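PDB 4V33: polysaccharide deacetylase-like protein, which probably removes acetyl groups from cell-wall polysaccharides with a zinc-dependent deacetylase domain, and is required for osmotic stability and cell-shape maintenance in Bacillus anthracis. Local coordinates for residues L103-K108 with G115-E120. Residues are numbered along the deposited sequence; the frame is centred on the assembly and turned at random.
Sequences LPFDTK and GEFQIE
F105 drives the edge of its ring into one face of F117, a T-shaped pair with centroids 5.0 Å apart and planes at 82°. The leading atom is CZ of F105, which stands 3.5 Å from CD2 of F117, nearer the rim of that ring than its middle. CG of F105 lies anti to the backbone N (chi1 -177°), beside the carbonyl carbon, and the ring reaches across to F117; F117 instead has CG anti to its carbonyl carbon (chi1 -67°) and presents a ring face to F105. T107 adds a looser apolar touch, its CG2 4.4 Å from CZ of F117, while its OG1 is hydrogen-bonded to the carbonyl O of T59. At the strand end, OD1 of D106 accepts a hydrogen bond from N of K108 (2.9 Å), forming an Asx turn that leads into the 3-10 segment. No hydrogen bond links 103-108 to 115-120, since they belong to two facing sheets of the fibronectin type III-like domain: strand 103-106 edges the three-stranded sheet beside strand 60-66, and 115-124 runs between 74-81 and 130-140 in the four-stranded one. F110, between the segments, meets both rings; F105 also packs on I63 of strand 60-66 and F117 on I138 of strand 130-140.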
loop_
_atom_site.group_PDB
_atom_site.type_symbol
_atom_site.label_atom_id
_atom_site.label_comp_id
_atom_site.label_asym_id
_atom_site.label_seq_id
_atom_site.Cartn_x
_atom_site.Cartn_y
_atom_site.Cartn_z
ATOM N N LEU A 103 -28.750 4.897 10.138
ATOM C CA LEU A 103 -28.012 6.079 9.725
ATOM C C LEU A 103 -27.427 5.850 8.341
ATOM O O LEU A 103 -26.569 4.982 8.156
ATOM C CB LEU A 103 -26.882 6.395 10.702
ATOM C CG LEU A 103 -26.136 7.700 10.411
ATOM C CD1 LEU A 103 -26.849 8.888 11.067
ATOM C CD2 LEU A 103 -24.672 7.615 10.846
ATOM N N PRO A 104 -27.898 6.623 7.354
ATOM C CA PRO A 104 -27.292 6.570 6.023
ATOM C C PRO A 104 -25.853 7.058 6.097
ATOM O O PRO A 104 -25.566 8.075 6.730
ATOM C CB PRO A 104 -28.139 7.554 5.212
ATOM C CG PRO A 104 -29.433 7.643 5.948
ATOM C CD PRO A 104 -29.074 7.507 7.395
ATOM N N PHE A 105 -24.948 6.323 5.465
ATOM C CA PHE A 105 -23.553 6.716 5.426
ATOM C C PHE A 105 -23.107 6.795 3.980
ATOM O O PHE A 105 -23.304 5.853 3.221
ATOM C CB PHE A 105 -22.679 5.708 6.172
ATOM C CG PHE A 105 -21.227 6.098 6.223
ATOM C CD1 PHE A 105 -20.371 5.803 5.170
ATOM C CD2 PHE A 105 -20.723 6.778 7.317
ATOM C CE1 PHE A 105 -19.040 6.178 5.215
ATOM C CE2 PHE A 105 -19.390 7.147 7.364
ATOM C CZ PHE A 105 -18.553 6.845 6.316
ATOM N N ASP A 106 -22.494 7.909 3.603
ATOM C CA ASP A 106 -21.996 8.070 2.247
ATOM C C ASP A 106 -20.629 8.735 2.276
ATOM O O ASP A 106 -20.425 9.714 2.993
ATOM C CB ASP A 106 -22.974 8.916 1.428
ATOM C CG ASP A 106 -22.814 8.713 -0.069
ATOM O OD1 ASP A 106 -21.717 8.990 -0.596
ATOM O OD2 ASP A 106 -23.789 8.287 -0.723
ATOM N N THR A 107 -19.687 8.217 1.491
ATOM C CA THR A 107 -18.364 8.825 1.440
ATOM C C THR A 107 -18.425 10.273 0.950
ATOM O O THR A 107 -17.513 11.055 1.205
ATOM C CB THR A 107 -17.378 8.003 0.590
ATOM O OG1 THR A 107 -17.921 7.805 -0.720
ATOM C CG2 THR A 107 -17.119 6.649 1.245
ATOM N N LYS A 108 -19.513 10.628 0.270
ATOM C CA LYS A 108 -19.761 12.008 -0.138
ATOM C C LYS A 108 -19.799 12.949 1.075
ATOM O O LYS A 108 -19.500 14.138 0.957
ATOM C CB LYS A 108 -21.079 12.097 -0.914
ATOM C CG LYS A 108 -21.438 13.486 -1.415
ATOM C CD LYS A 108 -22.793 13.488 -2.116
ATOM C CE LYS A 108 -23.232 14.901 -2.482
ATOM N NZ LYS A 108 -22.297 15.554 -3.445
ATOM N N GLY A 115 -11.250 4.626 2.488
ATOM C CA GLY A 115 -10.448 4.059 3.555
ATOM C C GLY A 115 -11.248 3.670 4.784
ATOM O O GLY A 115 -12.468 3.492 4.723
ATOM N N GLU A 116 -10.544 3.525 5.902
ATOM C CA GLU A 116 -11.159 3.135 7.168
ATOM C C GLU A 116 -11.785 4.330 7.884
ATOM O O GLU A 116 -11.155 5.385 8.055
ATOM C CB GLU A 116 -10.123 2.482 8.077
ATOM C CG GLU A 116 -10.687 1.926 9.383
ATOM C CD GLU A 116 -9.589 1.451 10.305
ATOM O OE1 GLU A 116 -8.940 2.300 10.947
ATOM O OE2 GLU A 116 -9.355 0.231 10.372
ATOM N N PHE A 117 -13.036 4.153 8.281
ATOM C CA PHE A 117 -13.742 5.129 9.099
ATOM C C PHE A 117 -14.020 4.489 10.450
ATOM O O PHE A 117 -14.595 3.407 10.515
ATOM C CB PHE A 117 -15.077 5.501 8.453
ATOM C CG PHE A 117 -14.951 6.262 7.160
ATOM C CD1 PHE A 117 -14.617 5.611 5.979
ATOM C CD2 PHE A 117 -15.203 7.625 7.123
ATOM C CE1 PHE A 117 -14.522 6.308 4.787
ATOM C CE2 PHE A 117 -15.123 8.326 5.928
ATOM C CZ PHE A 117 -14.764 7.668 4.761
ATOM N N GLN A 118 -13.619 5.158 11.529
ATOM C CA GLN A 118 -13.956 4.689 12.870
ATOM C C GLN A 118 -15.305 5.240 13.316
ATOM O O GLN A 118 -15.687 6.350 12.934
ATOM C CB GLN A 118 -12.845 5.053 13.861
ATOM C CG GLN A 118 -11.567 4.273 13.558
ATOM C CD GLN A 118 -10.454 4.504 14.549
ATOM O OE1 GLN A 118 -10.628 4.318 15.755
ATOM N NE2 GLN A 118 -9.289 4.900 14.046
ATOM N N ILE A 119 -16.030 4.441 14.099
ATOM C CA ILE A 119 -17.370 4.786 14.551
ATOM C C ILE A 119 -17.471 4.546 16.057
ATOM O O ILE A 119 -17.223 3.438 16.527
ATOM C CB ILE A 119 -18.450 3.924 13.846
ATOM C CG1 ILE A 119 -18.309 4.010 12.322
ATOM C CG2 ILE A 119 -19.855 4.350 14.299
ATOM C CD1 ILE A 119 -19.115 2.955 11.564
ATOM N N GLU A 120 -17.823 5.587 16.811
ATOM C CA GLU A 120 -18.109 5.448 18.237
ATOM C C GLU A 120 -19.546 5.854 18.469
ATOM O O GLU A 120 -19.926 6.987 18.168
ATOM C CB GLU A 120 -17.237 6.366 19.087
ATOM C CG GLU A 120 -15.756 6.102 19.080
ATOM C CD GLU A 120 -15.028 7.030 20.049
ATOM O OE1 GLU A 120 -15.667 7.983 20.564
ATOM O OE2 GLU A 120 -13.830 6.804 20.304
#